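PDB 2VRS: sigma-c capsid protein from Avian reovirus, which forms the homotrimeric fibre by which the virion attaches to host cells, and also induces apoptosis. Local coordinates for residues C[106-110]-C[111-115]; C[152-156]-C[157-161]. All blocks are in the same frame, centred on the assembly; numbering follows the deposited sequence.

How the interactions relate
Both contacts sit in the C-terminal domain of the fibre, in series along the chain and with centres about 15 Å apart. Interaction 1 is the tight hairpin joining strands 98-108 and 111-119; interaction 2 is the turn that leads from the short helix at 152-155 into strand 159-167. The two hairpin strands and strand 159-167 belong to the same antiparallel sheet, and the contacts brush each other where Arg111 NH1 lies 4.3 Å from Phe154 CE1. Across the trimer interface, Phe159 and Pro160 of interaction 2 pack on His106 of the third subunit, the residue that belongs to interaction 1 in that copy. The zinc site at His172 and Tyr174 includes no residue of either.

Interaction 1. Residues C[106-110]-C[111-115]; sequences HCHGR and RTDYM
His106 pairs with Asp113 near the closed end of the hairpin: its N gives a bond to Asp113 O at 2.8 Å, and Asp113 N returns one to His106 O. The imidazole turns away from the partner strand, yet water 1 ties its ND1 to Asp113 OD2. Met115 CE reaches back against His106 CB. On the other face, Cys107 faces Thr112 in the non-hydrogen-bonded pair; SG packs 3.7 Å from Thr112 OG1, while that hydroxyl is hydrogen-bonded to Arg147 O.

His108 carries the side-chain contact. With CG tucked between backbone N and carbonyl carbon (chi1 53°), its ring leans across the neighbouring strand, and NE2 donates to Asp113 OD2 at 2.7 Å. The carboxylate oxygen lies near the ring plane, whereas the donor meets OD2 on its anti side, 32° out of the carboxylate plane. Arg111 CB sits over one ring face, offset toward the rim, in a CH-pi contact. Farther along the arginine, NE makes a 3.0 Å salt bridge to Asp113 OD1 on the syn side, so different side chains hold the two carboxylate oxygens. His108 ND1 bonds to Asp210 of the second subunit, fixing the ring at both nitrogens. In the backbone, His108 N donates to Arg111 O at 2.8 Å and Arg111 N returns a bond to His108 O.

Gly109, at positive phi, and Arg110 make the bend. Water 2 donates to Gly109 O and Thr112 OG1, while Arg110 pairs through NH1 with Asp63 and through NE with Thr211 O. This is a beta hairpin with a two-residue loop, Gly109-Arg110, in a type II' turn from His108 to Arg111.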
ATOM      1  N   HIS C 106      -8.545  12.201 -11.045  1.00 13.39           N
ATOM      2  CA  HIS C 106      -8.325  12.366  -9.620  1.00 12.39           C
ATOM      3  C   HIS C 106      -7.180  11.477  -9.206  1.00 17.57           C
ATOM      4  O   HIS C 106      -7.300  10.235  -9.215  1.00 13.19           O
ATOM      5  CB  HIS C 106      -9.616  12.021  -8.832  1.00 14.94           C
ATOM      6  CG  HIS C 106      -9.473  12.190  -7.348  1.00 13.99           C
ATOM      7  ND1 HIS C 106      -9.807  11.198  -6.452  1.00 13.48           N
ATOM      8  CD2 HIS C 106      -9.025  13.233  -6.607  1.00 15.08           C
ATOM      9  CE1 HIS C 106      -9.564  11.618  -5.222  1.00 17.25           C
ATOM     10  NE2 HIS C 106      -9.106  12.855  -5.286  1.00 15.22           N
ATOM     11  N   CYS C 107      -6.068  12.102  -8.837  1.00 14.67           N
ATOM     12  CA  CYS C 107      -4.828  11.346  -8.573  1.00 14.27           C
ATOM     13  C   CYS C 107      -4.660  11.327  -7.076  1.00 16.06           C
ATOM     14  O   CYS C 107      -4.535  12.369  -6.445  1.00 16.26           O
ATOM     15  CB  CYS C 107      -3.634  12.022  -9.247  1.00 15.80           C
ATOM     16  SG  CYS C 107      -3.928  12.381 -10.968  1.00 19.30           S
ATOM     17  N   HIS C 108      -4.682  10.151  -6.482  1.00 13.60           N
ATOM     18  CA  HIS C 108      -4.565  10.074  -5.022  1.00 13.29           C
ATOM     19  C   HIS C 108      -3.662   8.870  -4.727  1.00 17.38           C
ATOM     20  O   HIS C 108      -4.019   7.731  -5.044  1.00 14.36           O
ATOM     21  CB  HIS C 108      -5.958   9.981  -4.341  1.00 13.50           C
ATOM     22  CG  HIS C 108      -6.841   8.877  -4.871  1.00 14.27           C
ATOM     23  ND1 HIS C 108      -7.209   7.794  -4.104  1.00 14.45           N
ATOM     24  CD2 HIS C 108      -7.424   8.691  -6.090  1.00 15.52           C
ATOM     25  CE1 HIS C 108      -7.951   6.967  -4.829  1.00 16.47           C
ATOM     26  NE2 HIS C 108      -8.108   7.498  -6.031  1.00 15.87           N
ATOM     27  N   GLY C 109      -2.471   9.143  -4.174  1.00 16.99           N
ATOM     28  CA  GLY C 109      -1.491   8.097  -4.030  1.00 17.41           C
ATOM     29  C   GLY C 109      -1.147   7.686  -5.447  1.00 14.67           C
ATOM     30  O   GLY C 109      -1.138   8.531  -6.375  1.00 18.67           O
ATOM     31  N   ARG C 110      -0.960   6.390  -5.634  1.00 14.81           N
ATOM     32  CA  ARG C 110      -0.638   5.921  -6.986  1.00 15.96           C
ATOM     33  C   ARG C 110      -1.889   5.440  -7.721  1.00 20.00           C
ATOM     34  O   ARG C 110      -1.789   4.702  -8.690  1.00 21.54           O
ATOM     35  CB  ARG C 110       0.410   4.813  -6.930  1.00 17.92           C
ATOM     36  CG  ARG C 110       1.719   5.366  -6.382  1.00 15.37           C
ATOM     37  CD  ARG C 110       2.943   4.456  -6.660  1.00 18.27           C
ATOM     38  NE  ARG C 110       3.314   4.654  -8.040  1.00 19.55           N
ATOM     39  CZ  ARG C 110       4.158   5.581  -8.495  1.00 19.34           C
ATOM     40  NH1 ARG C 110       4.850   6.377  -7.676  1.00 20.55           N
ATOM     41  NH2 ARG C 110       4.357   5.668  -9.792  1.00 20.75           N
ATOM     42  N   ARG C 111      -3.065   5.847  -7.261  1.00 15.38           N
ATOM     43  CA  ARG C 111      -4.293   5.586  -8.013  1.00 14.71           C
ATOM     44  C   ARG C 111      -4.704   6.846  -8.789  1.00 12.26           C
ATOM     45  O   ARG C 111      -4.693   7.976  -8.234  1.00 15.14           O
ATOM     46  CB  ARG C 111      -5.428   5.205  -7.046  1.00 14.84           C
ATOM     47  CG  ARG C 111      -6.748   4.804  -7.781  1.00 14.36           C
ATOM     48  CD  ARG C 111      -6.664   3.397  -8.468  1.00 13.41           C
ATOM     49  NE  ARG C 111      -7.993   3.142  -9.113  1.00 14.54           N
ATOM     50  CZ  ARG C 111      -8.263   2.082  -9.846  1.00 21.32           C
ATOM     51  NH1 ARG C 111      -7.303   1.211 -10.035  1.00 11.84           N
ATOM     52  NH2 ARG C 111      -9.463   1.886 -10.384  1.00 17.39           N
ATOM     53  N   THR C 112      -5.086   6.664 -10.045  1.00 12.45           N
ATOM     54  CA  THR C 112      -5.632   7.753 -10.860  1.00 14.22           C
ATOM     55  C   THR C 112      -6.951   7.356 -11.413  1.00 16.52           C
ATOM     56  O   THR C 112      -7.049   6.360 -12.136  1.00 14.44           O
ATOM     57  CB  THR C 112      -4.658   8.168 -11.992  1.00 13.00           C
ATOM     58  OG1 THR C 112      -3.504   8.724 -11.369  1.00 13.94           O
ATOM     59  CG2 THR C 112      -5.304   9.146 -12.920  1.00 14.05           C
ATOM     60  N   ASP C 113      -7.980   8.105 -11.017  1.00 12.77           N
ATOM     61  CA  ASP C 113      -9.359   7.784 -11.444  1.00 14.16           C
ATOM     62  C   ASP C 113      -9.823   8.772 -12.450  1.00 14.00           C
ATOM     63  O   ASP C 113      -9.735   9.974 -12.196  1.00 15.17           O
ATOM     64  CB  ASP C 113     -10.302   7.709 -10.227  1.00 13.88           C
ATOM     65  CG  ASP C 113      -9.921   6.542  -9.284  1.00 17.05           C
ATOM     66  OD1 ASP C 113      -9.771   5.421  -9.816  1.00 15.55           O
ATOM     67  OD2 ASP C 113      -9.772   6.750  -8.065  1.00 16.35           O
ATOM     68  N   TYR C 114     -10.259   8.268 -13.615  1.00 15.25           N
ATOM     69  CA  TYR C 114     -10.721   9.126 -14.704  1.00 12.43           C
ATOM     70  C   TYR C 114     -12.235   9.262 -14.710  1.00 14.03           C
ATOM     71  O   TYR C 114     -12.972   8.279 -14.642  1.00 16.58           O
ATOM     72  CB  TYR C 114     -10.335   8.501 -16.051  1.00 15.70           C
ATOM     73  CG  TYR C 114      -8.888   8.576 -16.420  1.00 12.40           C
ATOM     74  CD1 TYR C 114      -8.181   9.774 -16.365  1.00 15.36           C
ATOM     75  CD2 TYR C 114      -8.241   7.439 -16.928  1.00 19.66           C
ATOM     76  CE1 TYR C 114      -6.813   9.846 -16.784  1.00 19.42           C
ATOM     77  CE2 TYR C 114      -6.934   7.503 -17.352  1.00 18.41           C
ATOM     78  CZ  TYR C 114      -6.211   8.687 -17.275  1.00 20.98           C
ATOM     79  OH  TYR C 114      -4.903   8.692 -17.718  1.00 18.65           O
ATOM     80  N   MET C 115     -12.701  10.508 -14.831  1.00 13.11           N
ATOM     81  CA  MET C 115     -14.109  10.751 -15.061  1.00 15.64           C
ATOM     82  C   MET C 115     -14.168  11.602 -16.335  1.00 15.93           C
ATOM     83  O   MET C 115     -13.650  12.707 -16.333  1.00 17.61           O
ATOM     84  CB  MET C 115     -14.680  11.541 -13.855  1.00 19.32           C
ATOM     85  CG  MET C 115     -14.964  10.685 -12.645  1.00 26.60           C
ATOM     86  SD  MET C 115     -13.542  10.191 -11.594  1.00 31.38           S
ATOM     87  CE  MET C 115     -12.615  11.713 -11.346  1.00 19.48           C
TER
HETATM   88  O   HOH W   1     -11.189   8.813  -6.817  1.00 14.24           O
HETATM   89  O   HOH W   2      -1.701   8.340  -9.315  1.00 17.73           O

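Interaction 2. Residues C[152-156]-C[157-161]; sequences AGFQA and ASFPV
Phe154 O is approached by two groups in the turn after the weakly bonded helical residues 152-155: water 3 lies 2.8 Å from it, and Ala157 N reaches it through a weak hydrogen bond of 3.4 Å. The weak bond is nearly straight, 169° at the hydrogen, and spans three residues. Water 3 also lies 2.9 Å from Ala157 O, but its two protons must be shared among more acceptors than it can serve. Water 4 donates both to Ala157 O and, at 2.8 Å, to Gln155 O, so two waters lie between the carbonyls of Phe154 and Gln155 and the start of the extended chain.

Beside these carbonyls and waters the two phenylalanines meet. Phe154 extends its ring with CG anti to the backbone N (chi1 -172°), bringing CZ to 3.7 Å from Phe159 CB and laying CE2 over one face of the Phe159 ring. The side chains cross at about a right angle, while the ring planes are inclined at 45° with centroids 5.3 Å apart. Water 3 sits above the centre of one Phe154 face. The Phe159 ring also meets Tyr180, and Phe154 packs on Tyr76 of the third subunit.

Across this turn, then, the carbonyls of Phe154, Gln155 and Ala157 meet waters 3 and 4 beside one weak direct bond, while van der Waals contact between the Phe154 ring and the CB and ring of Phe159 joins the helical residues to strand 159-167.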
ATOM      1  N   ALA C 152       3.878  -0.997 -14.716  1.00 17.44           N
ATOM      2  CA  ALA C 152       4.100  -2.165 -15.542  1.00 20.26           C
ATOM      3  C   ALA C 152       3.166  -3.299 -15.122  1.00 17.45           C
ATOM      4  O   ALA C 152       2.614  -3.988 -15.992  1.00 18.58           O
ATOM      5  CB  ALA C 152       5.576  -2.631 -15.448  1.00 23.44           C
ATOM      6  N   GLY C 153       2.925  -3.452 -13.816  1.00 19.36           N
ATOM      7  CA  GLY C 153       2.057  -4.539 -13.335  1.00 15.31           C
ATOM      8  C   GLY C 153       0.630  -4.338 -13.851  1.00 20.76           C
ATOM      9  O   GLY C 153      -0.011  -5.269 -14.314  1.00 16.88           O
ATOM     10  N   PHE C 154       0.134  -3.105 -13.734  1.00 12.65           N
ATOM     11  CA  PHE C 154      -1.248  -2.803 -14.120  1.00 13.83           C
ATOM     12  C   PHE C 154      -1.445  -3.048 -15.632  1.00 19.04           C
ATOM     13  O   PHE C 154      -2.456  -3.603 -16.049  1.00 16.72           O
ATOM     14  CB  PHE C 154      -1.614  -1.351 -13.751  1.00 15.17           C
ATOM     15  CG  PHE C 154      -3.080  -1.041 -13.961  1.00 18.83           C
ATOM     16  CD1 PHE C 154      -3.991  -1.319 -12.933  1.00 13.97           C
ATOM     17  CD2 PHE C 154      -3.556  -0.557 -15.192  1.00 17.16           C
ATOM     18  CE1 PHE C 154      -5.380  -1.051 -13.087  1.00 12.80           C
ATOM     19  CE2 PHE C 154      -4.934  -0.305 -15.372  1.00 15.44           C
ATOM     20  CZ  PHE C 154      -5.845  -0.525 -14.293  1.00 13.32           C
ATOM     21  N   GLN C 155      -0.448  -2.668 -16.436  1.00 18.54           N
ATOM     22  CA  GLN C 155      -0.548  -2.734 -17.884  1.00 18.43           C
ATOM     23  C   GLN C 155      -0.752  -4.138 -18.400  1.00 16.57           C
ATOM     24  O   GLN C 155      -1.266  -4.323 -19.518  1.00 18.75           O
ATOM     25  CB  GLN C 155       0.731  -2.152 -18.500  1.00 18.20           C
ATOM     26  CG  GLN C 155       0.816  -0.654 -18.468  1.00 22.19           C
ATOM     27  CD  GLN C 155       2.129  -0.199 -19.121  1.00 24.14           C
ATOM     28  OE1 GLN C 155       2.406  -0.593 -20.238  1.00 25.37           O
ATOM     29  NE2 GLN C 155       2.928   0.571 -18.416  1.00 23.53           N
ATOM     30  N   ALA C 156      -0.411  -5.134 -17.571  1.00 14.34           N
ATOM     31  CA  ALA C 156      -0.388  -6.511 -18.023  1.00 19.80           C
ATOM     32  C   ALA C 156      -1.771  -7.172 -18.255  1.00 23.31           C
ATOM     33  O   ALA C 156      -1.851  -8.282 -18.817  1.00 21.34           O
ATOM     34  CB  ALA C 156       0.457  -7.337 -17.045  1.00 20.01           C
ATOM     35  N   ALA C 157      -2.859  -6.507 -17.837  1.00 17.44           N
ATOM     36  CA  ALA C 157      -4.210  -7.047 -17.938  1.00 19.18           C
ATOM     37  C   ALA C 157      -5.178  -5.992 -18.483  1.00 14.03           C
ATOM     38  O   ALA C 157      -5.030  -4.804 -18.222  1.00 16.44           O
ATOM     39  CB  ALA C 157      -4.704  -7.507 -16.559  1.00 19.54           C
ATOM     40  N   SER C 158      -6.229  -6.462 -19.145  1.00 16.71           N
ATOM     41  CA  SER C 158      -7.436  -5.648 -19.364  1.00 16.77           C
ATOM     42  C   SER C 158      -8.029  -5.180 -18.024  1.00 17.10           C
ATOM     43  O   SER C 158      -7.817  -5.811 -16.959  1.00 17.00           O
ATOM     44  CB  SER C 158      -8.459  -6.469 -20.161  1.00 21.10           C
ATOM     45  OG  SER C 158      -7.877  -6.771 -21.441  1.00 23.51           O
ATOM     46  N   PHE C 159      -8.726  -4.052 -18.075  1.00 13.17           N
ATOM     47  CA  PHE C 159      -9.264  -3.470 -16.831  1.00 12.96           C
ATOM     48  C   PHE C 159     -10.672  -2.898 -17.089  1.00 15.23           C
ATOM     49  O   PHE C 159     -11.006  -2.580 -18.237  1.00 14.93           O
ATOM     50  CB  PHE C 159      -8.302  -2.359 -16.318  1.00 12.79           C
ATOM     51  CG  PHE C 159      -8.005  -1.282 -17.352  1.00 12.30           C
ATOM     52  CD1 PHE C 159      -6.949  -1.439 -18.271  1.00 18.26           C
ATOM     53  CD2 PHE C 159      -8.800  -0.112 -17.422  1.00 15.45           C
ATOM     54  CE1 PHE C 159      -6.685  -0.460 -19.231  1.00 14.03           C
ATOM     55  CE2 PHE C 159      -8.524   0.916 -18.371  1.00 15.65           C
ATOM     56  CZ  PHE C 159      -7.441   0.750 -19.279  1.00 13.55           C
ATOM     57  N   PRO C 160     -11.534  -2.883 -16.052  1.00 13.76           N
ATOM     58  CA  PRO C 160     -12.950  -2.537 -16.267  1.00 11.12           C
ATOM     59  C   PRO C 160     -13.093  -1.036 -16.522  1.00 13.40           C
ATOM     60  O   PRO C 160     -12.358  -0.223 -15.954  1.00 14.03           O
ATOM     61  CB  PRO C 160     -13.648  -2.977 -14.964  1.00 14.51           C
ATOM     62  CG  PRO C 160     -12.506  -3.245 -13.986  1.00 15.09           C
ATOM     63  CD  PRO C 160     -11.228  -3.338 -14.675  1.00 15.98           C
ATOM     64  N   VAL C 161     -14.050  -0.712 -17.371  1.00 14.02           N
ATOM     65  CA  VAL C 161     -14.330   0.661 -17.746  1.00 15.09           C
ATOM     66  C   VAL C 161     -15.869   0.724 -17.830  1.00 13.22           C
ATOM     67  O   VAL C 161     -16.494  -0.115 -18.464  1.00 17.47           O
ATOM     68  CB  VAL C 161     -13.710   1.035 -19.142  1.00 14.71           C
ATOM     69  CG1 VAL C 161     -14.194   2.413 -19.591  1.00 15.91           C
ATOM     70  CG2 VAL C 161     -12.161   0.966 -19.165  1.00 12.65           C
TER
HETATM   71  O   HOH W   3      -5.174  -4.153 -15.414  1.00 17.45           O
HETATM   72  O   HOH W   4      -3.579  -2.836 -19.811  1.00 16.75           O